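Local coordinates for protein tripeptidase (Staphylococcus aureus subsp. aureus, PDB 3RZA) that probably hydrolyses short peptides, as a zinc-containing tripeptidase of the M20 family of metallopeptidases, at residues N76-M81 and K170-E175; P91-T96 and K389-Q394. All blocks are in the same frame, centred on the assembly; numbering follows the deposited sequence.

Contact 1. Residues N76-M81 and K170-E175; sequences NLVCTM and KELNSE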
ATOM      1  N   ASN A  76     -17.774 -28.605  13.748  1.00 21.27           N
ATOM      2  CA  ASN A  76     -16.737 -29.601  14.054  1.00 18.83           C
ATOM      3  C   ASN A  76     -17.417 -30.945  14.314  1.00 18.28           C
ATOM      4  O   ASN A  76     -18.575 -30.970  14.698  1.00 21.13           O
ATOM      5  CB  ASN A  76     -15.919 -29.229  15.290  1.00 19.56           C
ATOM      6  CG  ASN A  76     -15.294 -27.850  15.206  1.00 16.20           C
ATOM      7  OD1 ASN A  76     -14.479 -27.576  14.335  1.00 14.94           O
ATOM      8  ND2 ASN A  76     -15.646 -26.990  16.149  1.00 13.37           N
ATOM      9  N   LEU A  77     -16.691 -32.041  14.086  1.00 15.50           N
ATOM     10  CA  LEU A  77     -17.170 -33.410  14.373  1.00 16.39           C
ATOM     11  C   LEU A  77     -16.326 -33.978  15.509  1.00 17.13           C
ATOM     12  O   LEU A  77     -15.106 -33.858  15.468  1.00 20.83           O
ATOM     13  CB  LEU A  77     -17.010 -34.295  13.145  1.00 14.59           C
ATOM     14  CG  LEU A  77     -17.723 -33.873  11.866  1.00 16.85           C
ATOM     15  CD1 LEU A  77     -17.277 -34.700  10.673  1.00 17.62           C
ATOM     16  CD2 LEU A  77     -19.233 -33.970  12.058  1.00 15.92           C
ATOM     17  N   VAL A  78     -16.974 -34.526  16.536  1.00 17.22           N
ATOM     18  CA  VAL A  78     -16.316 -35.292  17.596  1.00 18.50           C
ATOM     19  C   VAL A  78     -16.861 -36.735  17.514  1.00 19.34           C
ATOM     20  O   VAL A  78     -18.036 -36.961  17.777  1.00 19.48           O
ATOM     21  CB  VAL A  78     -16.590 -34.672  18.995  1.00 20.57           C
ATOM     22  CG1 VAL A  78     -15.916 -35.501  20.112  1.00 20.80           C
ATOM     23  CG2 VAL A  78     -16.114 -33.201  19.041  1.00 15.76           C
ATOM     24  N   CYS A  79     -16.000 -37.672  17.109  1.00 20.20           N
ATOM     25  CA  CYS A  79     -16.391 -39.063  16.805  1.00 23.44           C
ATOM     26  C   CYS A  79     -15.742 -39.976  17.817  1.00 23.83           C
ATOM     27  O   CYS A  79     -14.524 -40.002  17.911  1.00 25.57           O
ATOM     28  CB  CYS A  79     -15.968 -39.459  15.391  1.00 21.43           C
ATOM     29  SG  CYS A  79     -16.147 -38.150  14.178  1.00 24.27           S
ATOM     30  N   THR A  80     -16.555 -40.716  18.566  1.00 21.80           N
ATOM     31  CA  THR A  80     -16.083 -41.477  19.714  1.00 23.06           C
ATOM     32  C   THR A  80     -16.215 -42.971  19.441  1.00 25.33           C
ATOM     33  O   THR A  80     -17.254 -43.446  18.935  1.00 22.74           O
ATOM     34  CB  THR A  80     -16.861 -41.113  20.994  1.00 23.36           C
ATOM     35  OG1 THR A  80     -16.678 -39.715  21.278  1.00 21.38           O
ATOM     36  CG2 THR A  80     -16.377 -41.943  22.188  1.00 20.23           C
HETATM   37  N   MSE A  81     -15.157 -43.691  19.807  1.00 25.42           N
HETATM   38  CA  MSE A  81     -15.039 -45.115  19.650  1.00 27.57           C
HETATM   39  C   MSE A  81     -14.921 -45.644  21.066  1.00 29.00           C
HETATM   40  O   MSE A  81     -13.964 -45.304  21.731  1.00 28.73           O
HETATM   41  CB  MSE A  81     -13.764 -45.403  18.831  1.00 28.12           C
HETATM   42  CG  MSE A  81     -13.233 -46.760  18.963  1.00 34.69           C
HETATM   43 SE   MSE A  81     -11.939 -47.211  17.592  0.75 41.84          SE
HETATM   44  CE  MSE A  81     -13.157 -48.314  16.528  1.00 38.05           C
ATOM     45  N   LYS A 170     -11.404 -23.029  18.403  1.00 17.94           N
ATOM     46  CA  LYS A 170     -11.883 -21.966  19.327  1.00 18.69           C
ATOM     47  C   LYS A 170     -13.377 -21.984  19.598  1.00 20.48           C
ATOM     48  O   LYS A 170     -13.818 -21.484  20.630  1.00 17.16           O
ATOM     49  CB  LYS A 170     -11.509 -20.570  18.799  1.00 20.47           C
ATOM     50  CG  LYS A 170     -10.046 -20.236  18.959  1.00 21.00           C
ATOM     51  CD  LYS A 170      -9.642 -18.986  18.193  1.00 23.49           C
ATOM     52  CE  LYS A 170      -8.160 -18.675  18.430  1.00 25.43           C
ATOM     53  NZ  LYS A 170      -7.648 -17.693  17.475  1.00 27.77           N
ATOM     54  N   GLU A 171     -14.154 -22.493  18.642  1.00 24.06           N
ATOM     55  CA  GLU A 171     -15.619 -22.665  18.794  1.00 25.25           C
ATOM     56  C   GLU A 171     -16.012 -24.057  19.284  1.00 24.56           C
ATOM     57  O   GLU A 171     -17.194 -24.313  19.509  1.00 27.78           O
ATOM     58  CB  GLU A 171     -16.309 -22.371  17.452  1.00 24.83           C
ATOM     59  CG  GLU A 171     -16.171 -20.914  16.987  1.00 29.59           C
ATOM     60  CD  GLU A 171     -16.998 -19.944  17.823  1.00 31.60           C
ATOM     61  OE1 GLU A 171     -18.223 -20.150  17.918  1.00 38.82           O
ATOM     62  OE2 GLU A 171     -16.428 -18.981  18.372  1.00 35.63           O
ATOM     63  N   LEU A 172     -15.029 -24.942  19.458  1.00 22.49           N
ATOM     64  CA  LEU A 172     -15.267 -26.312  19.901  1.00 24.27           C
ATOM     65  C   LEU A 172     -15.979 -26.378  21.271  1.00 26.03           C
ATOM     66  O   LEU A 172     -15.572 -25.711  22.232  1.00 25.23           O
ATOM     67  CB  LEU A 172     -13.937 -27.083  19.957  1.00 25.04           C
ATOM     68  CG  LEU A 172     -13.895 -28.596  19.909  1.00 27.03           C
ATOM     69  CD1 LEU A 172     -14.538 -29.137  18.634  1.00 25.84           C
ATOM     70  CD2 LEU A 172     -12.435 -29.009  19.981  1.00 28.62           C
ATOM     71  N   ASN A 173     -17.090 -27.111  21.322  1.00 26.87           N
ATOM     72  CA  ASN A 173     -17.726 -27.449  22.586  1.00 28.92           C
ATOM     73  C   ASN A 173     -16.843 -28.459  23.334  1.00 30.12           C
ATOM     74  O   ASN A 173     -16.859 -29.640  23.029  1.00 28.41           O
ATOM     75  CB  ASN A 173     -19.125 -28.010  22.342  1.00 27.97           C
ATOM     76  CG  ASN A 173     -19.905 -28.241  23.621  1.00 30.49           C
ATOM     77  OD1 ASN A 173     -19.416 -28.028  24.744  1.00 26.42           O
ATOM     78  ND2 ASN A 173     -21.149 -28.668  23.455  1.00 30.36           N
ATOM     79  N   SER A 174     -16.120 -27.981  24.347  1.00 31.28           N
ATOM     80  CA  SER A 174     -15.188 -28.818  25.104  1.00 31.74           C
ATOM     81  C   SER A 174     -15.855 -29.895  25.957  1.00 31.52           C
ATOM     82  O   SER A 174     -15.193 -30.824  26.376  1.00 31.68           O
ATOM     83  CB  SER A 174     -14.287 -27.944  25.998  1.00 33.13           C
ATOM     84  OG  SER A 174     -15.008 -27.374  27.072  1.00 34.99           O
ATOM     85  N   GLU A 175     -17.150 -29.758  26.232  1.00 32.69           N
ATOM     86  CA  GLU A 175     -17.893 -30.800  26.950  1.00 34.48           C
ATOM     87  C   GLU A 175     -18.173 -32.071  26.125  1.00 32.17           C
ATOM     88  O   GLU A 175     -18.485 -33.108  26.695  1.00 32.94           O
ATOM     89  CB  GLU A 175     -19.172 -30.218  27.550  1.00 37.07           C
ATOM     90  CG  GLU A 175     -18.842 -29.301  28.734  1.00 44.51           C
ATOM     91  CD  GLU A 175     -19.990 -28.441  29.157  1.00 52.62           C
ATOM     92  OE1 GLU A 175     -21.058 -29.005  29.519  1.00 59.34           O
ATOM     93  OE2 GLU A 175     -19.821 -27.196  29.153  1.00 59.99           O
TER
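Leu-172 lays one methyl, CD1, against the side chain of Asn-76. That methyl is 3.5 Å from Asn-76 ND2 and 3.6 Å from Asn-76 CB, so it meets both the amide and the carbon that carries it. The two side chains run across one another at a slant. The CG of Leu-172 stands anti to its own backbone N (chi1 -159°), which brings the branch over to Asn-76. A looser apolar touch follows along the strand, where Val-78 CG2 is 4.4 Å from Leu-172 CD1. Glu-171 adds little beyond its backbone, whose C is 4.3 Å from Asn-76 ND2.

The amide of Asn-76 is buried, and its polar atoms are satisfied outside the two segments. ND2 donates to Asp-64 OD2 and to Gly-168 O in helix 167-171, while OD1 accepts from Val-160 N. These bonds hold the amide in place, with the leucine methyl over one face, offset toward ND2 and CB. Past the leucine the chain bends away: Asn-173 OD1 accepts from Glu-175 N at 3.2 Å, with the donor above the carbonyl plane. This is an Asx turn leading into the short 3-10 segment.

Strand 77-81 pairs antiparallel with strands 60-63 and 154-159. The contact thus packs the loop after helix 167-171 on the start of a strand of the mixed sheet, in the metal-binding alpha/beta domain typical of M20 peptidases.

Contact 2. Residues P91-T96 and K389-Q394; sequences PKLYLT and KIVARQ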
ATOM      1  N   PRO A  91      -5.829 -45.509  29.400  1.00 28.74           N
ATOM      2  CA  PRO A  91      -6.053 -44.105  29.136  1.00 28.73           C
ATOM      3  C   PRO A  91      -6.959 -43.812  27.932  1.00 27.69           C
ATOM      4  O   PRO A  91      -7.030 -44.615  26.975  1.00 25.58           O
ATOM      5  CB  PRO A  91      -4.640 -43.581  28.856  1.00 27.90           C
ATOM      6  CG  PRO A  91      -3.785 -44.428  29.643  1.00 29.21           C
ATOM      7  CD  PRO A  91      -4.383 -45.781  29.531  1.00 29.77           C
ATOM      8  N   LYS A  92      -7.656 -42.681  28.017  1.00 24.51           N
ATOM      9  CA  LYS A  92      -8.585 -42.250  26.984  1.00 24.18           C
ATOM     10  C   LYS A  92      -7.830 -41.287  26.099  1.00 22.62           C
ATOM     11  O   LYS A  92      -7.257 -40.311  26.597  1.00 22.66           O
ATOM     12  CB  LYS A  92      -9.797 -41.566  27.601  1.00 24.96           C
ATOM     13  CG  LYS A  92     -10.629 -42.470  28.547  1.00 28.96           C
ATOM     14  CD  LYS A  92     -11.704 -41.648  29.224  1.00 29.94           C
ATOM     15  CE  LYS A  92     -12.720 -42.506  29.948  1.00 33.98           C
ATOM     16  NZ  LYS A  92     -13.773 -41.653  30.577  1.00 33.38           N
ATOM     17  N   LEU A  93      -7.838 -41.570  24.797  1.00 20.64           N
ATOM     18  CA  LEU A  93      -7.041 -40.874  23.793  1.00 20.60           C
ATOM     19  C   LEU A  93      -7.936 -40.027  22.944  1.00 19.71           C
ATOM     20  O   LEU A  93      -9.108 -40.381  22.732  1.00 21.23           O
ATOM     21  CB  LEU A  93      -6.359 -41.909  22.887  1.00 22.34           C
ATOM     22  CG  LEU A  93      -5.439 -41.421  21.768  1.00 24.93           C
ATOM     23  CD1 LEU A  93      -4.322 -40.508  22.311  1.00 27.00           C
ATOM     24  CD2 LEU A  93      -4.871 -42.630  21.084  1.00 28.27           C
ATOM     25  N   TYR A  94      -7.403 -38.918  22.430  1.00 18.36           N
ATOM     26  CA  TYR A  94      -8.015 -38.241  21.295  1.00 17.00           C
ATOM     27  C   TYR A  94      -6.994 -38.002  20.202  1.00 17.43           C
ATOM     28  O   TYR A  94      -5.807 -37.931  20.462  1.00 17.02           O
ATOM     29  CB  TYR A  94      -8.736 -36.924  21.691  1.00 17.86           C
ATOM     30  CG  TYR A  94      -7.876 -35.691  21.584  1.00 20.48           C
ATOM     31  CD1 TYR A  94      -6.986 -35.362  22.600  1.00 18.30           C
ATOM     32  CD2 TYR A  94      -7.927 -34.861  20.451  1.00 20.30           C
ATOM     33  CE1 TYR A  94      -6.163 -34.265  22.504  1.00 19.05           C
ATOM     34  CE2 TYR A  94      -7.095 -33.757  20.346  1.00 21.40           C
ATOM     35  CZ  TYR A  94      -6.214 -33.457  21.387  1.00 18.31           C
ATOM     36  OH  TYR A  94      -5.395 -32.346  21.295  1.00 23.17           O
ATOM     37  N   LEU A  95      -7.492 -37.903  18.970  1.00 18.21           N
ATOM     38  CA  LEU A  95      -6.692 -37.564  17.801  1.00 17.99           C
ATOM     39  C   LEU A  95      -7.448 -36.476  17.072  1.00 16.92           C
ATOM     40  O   LEU A  95      -8.672 -36.547  17.008  1.00 20.33           O
ATOM     41  CB  LEU A  95      -6.538 -38.783  16.903  1.00 17.98           C
ATOM     42  CG  LEU A  95      -5.873 -40.018  17.505  1.00 18.28           C
ATOM     43  CD1 LEU A  95      -6.112 -41.226  16.578  1.00 17.21           C
ATOM     44  CD2 LEU A  95      -4.373 -39.761  17.732  1.00 15.82           C
ATOM     45  N   THR A  96      -6.739 -35.488  16.523  1.00 15.24           N
ATOM     46  CA  THR A  96      -7.366 -34.390  15.774  1.00 17.89           C
ATOM     47  C   THR A  96      -6.649 -34.053  14.467  1.00 18.70           C
ATOM     48  O   THR A  96      -5.424 -34.092  14.396  1.00 21.66           O
ATOM     49  CB  THR A  96      -7.553 -33.093  16.631  1.00 18.85           C
ATOM     50  OG1 THR A  96      -8.313 -32.132  15.893  1.00 23.35           O
ATOM     51  CG2 THR A  96      -6.241 -32.468  17.013  1.00 22.43           C
ATOM     52  N   LYS A 389      -2.227 -48.912  19.968  1.00 21.97           N
ATOM     53  CA  LYS A 389      -1.803 -50.197  20.576  1.00 23.66           C
ATOM     54  C   LYS A 389      -1.015 -49.997  21.872  1.00 22.65           C
ATOM     55  O   LYS A 389      -1.209 -50.754  22.828  1.00 22.73           O
ATOM     56  CB  LYS A 389      -0.960 -51.049  19.593  1.00 27.11           C
ATOM     57  CG  LYS A 389      -1.748 -51.712  18.445  1.00 29.56           C
ATOM     58  CD  LYS A 389      -0.806 -52.470  17.485  1.00 34.82           C
ATOM     59  CE  LYS A 389      -1.539 -53.561  16.736  1.00 40.71           C
ATOM     60  NZ  LYS A 389      -0.683 -54.274  15.724  1.00 49.41           N
ATOM     61  N   ILE A 390      -0.113 -49.001  21.887  1.00 22.09           N
ATOM     62  CA  ILE A 390       0.720 -48.718  23.066  1.00 22.18           C
ATOM     63  C   ILE A 390      -0.145 -48.206  24.239  1.00 22.42           C
ATOM     64  O   ILE A 390       0.021 -48.657  25.371  1.00 23.88           O
ATOM     65  CB  ILE A 390       1.864 -47.709  22.745  1.00 20.02           C
ATOM     66  CG1 ILE A 390       2.915 -48.355  21.821  1.00 20.23           C
ATOM     67  CG2 ILE A 390       2.552 -47.237  24.042  1.00 23.17           C
ATOM     68  CD1 ILE A 390       3.764 -47.335  21.009  1.00 18.07           C
ATOM     69  N   VAL A 391      -1.065 -47.287  23.938  1.00 21.61           N
ATOM     70  CA  VAL A 391      -2.068 -46.812  24.909  1.00 24.65           C
ATOM     71  C   VAL A 391      -2.911 -47.984  25.466  1.00 27.32           C
ATOM     72  O   VAL A 391      -3.177 -48.038  26.673  1.00 25.56           O
ATOM     73  CB  VAL A 391      -2.999 -45.699  24.285  1.00 24.12           C
ATOM     74  CG1 VAL A 391      -4.159 -45.342  25.224  1.00 24.69           C
ATOM     75  CG2 VAL A 391      -2.184 -44.431  23.950  1.00 19.76           C
ATOM     76  N   ALA A 392      -3.276 -48.935  24.586  1.00 27.04           N
ATOM     77  CA  ALA A 392      -4.079 -50.105  24.983  1.00 29.09           C
ATOM     78  C   ALA A 392      -3.360 -51.073  25.951  1.00 33.65           C
ATOM     79  O   ALA A 392      -4.033 -51.778  26.690  1.00 34.17           O
ATOM     80  CB  ALA A 392      -4.578 -50.868  23.731  1.00 26.87           C
ATOM     81  N   ARG A 393      -2.014 -51.087  25.954  1.00 36.25           N
ATOM     82  CA  ARG A 393      -1.225 -51.901  26.917  1.00 42.72           C
ATOM     83  C   ARG A 393      -1.067 -51.297  28.315  1.00 45.52           C
ATOM     84  O   ARG A 393      -0.771 -52.036  29.245  1.00 52.15           O
ATOM     85  CB  ARG A 393       0.180 -52.191  26.369  1.00 45.11           C
ATOM     86  CG  ARG A 393       0.205 -53.057  25.108  1.00 50.90           C
ATOM     87  CD  ARG A 393       1.468 -52.827  24.275  1.00 58.42           C
ATOM     88  NE  ARG A 393       1.331 -53.364  22.911  1.00 64.68           N
ATOM     89  CZ  ARG A 393       2.152 -53.103  21.876  1.00 67.58           C
ATOM     90  NH1 ARG A 393       3.222 -52.294  22.003  1.00 65.77           N
ATOM     91  NH2 ARG A 393       1.900 -53.663  20.685  1.00 70.76           N
ATOM     92  N   GLN A 394      -1.254 -49.979  28.473  1.00 44.95           N
ATOM     93  CA  GLN A 394      -0.882 -49.279  29.731  1.00 49.41           C
ATOM     94  C   GLN A 394      -1.748 -49.681  30.941  1.00 52.41           C
ATOM     95  O   GLN A 394      -2.862 -49.195  31.108  1.00 53.45           O
ATOM     96  CB  GLN A 394      -0.937 -47.741  29.561  1.00 48.72           C
ATOM     97  CG  GLN A 394      -0.075 -47.127  28.446  1.00 48.18           C
ATOM     98  CD  GLN A 394       1.390 -47.518  28.505  1.00 49.00           C
ATOM     99  OE1 GLN A 394       2.017 -47.431  29.543  1.00 56.63           O
ATOM    100  NE2 GLN A 394       1.934 -47.944  27.380  1.00 49.13           N
TER
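Pro-91 and Val-391 make the main apolar contact, with Pro-91 CB 4.1 Å from Val-391 CG1. The same methyl also sits 3.4 Å from the backbone O of Pro-91, a van der Waals approach to a polar atom. Val-391 uses both branches. CG1 is anti to the backbone N (chi1 172°) and serves the proline, while CG2 packs 4.3 Å from Leu-93 CD2. At the other end of the proline ring, CD lies 3.8 Å from Val-391 O and 4.0 Å from Gln-394 CB. The proline and glutamine side chains cross at about a right angle.

Here the C-terminal helix, 374-393, packs its C-terminal part on the residues leading into strand 93-98, part of the mixed sheet of the alpha/beta domain. On the sheet side, Pro-91 also touches Phe-181 and Leu-93 touches Tyr-183, both in the neighbouring parallel strand 181-184.

Among the polar groups of 389-394, Gln-394 NE2 donates to Ile-390 O at 2.9 Å. The side chain, bent at chi2, folds back toward the backbone of Ile-390. Ile-390 O also accepts from Arg-393 N, and the two donors reach it from opposite faces of its carbonyl plane.

How the contacts relate
From the N terminus, after two helices and strand 60-63, the chain runs through strand 77-81 and then strand 93-98. Contact 1 closes where the chain leaves helix 167-171, 89 residues on from 76-81. Contact 2 stays open much longer. It closes only at the C-terminal helix, 293 residues on from 91-96. Segment 91-96 lies inside the loop of contact 1, and 389-394 lies beyond it, so the two loops cross rather than nest. Both contacts reach the same mixed sheet, where strand 154-159 pairs with both 77-81 and 93-98. Their centres are 18 Å apart and they do not touch. Together they tie a mid-chain loop and the final helix to this sheet.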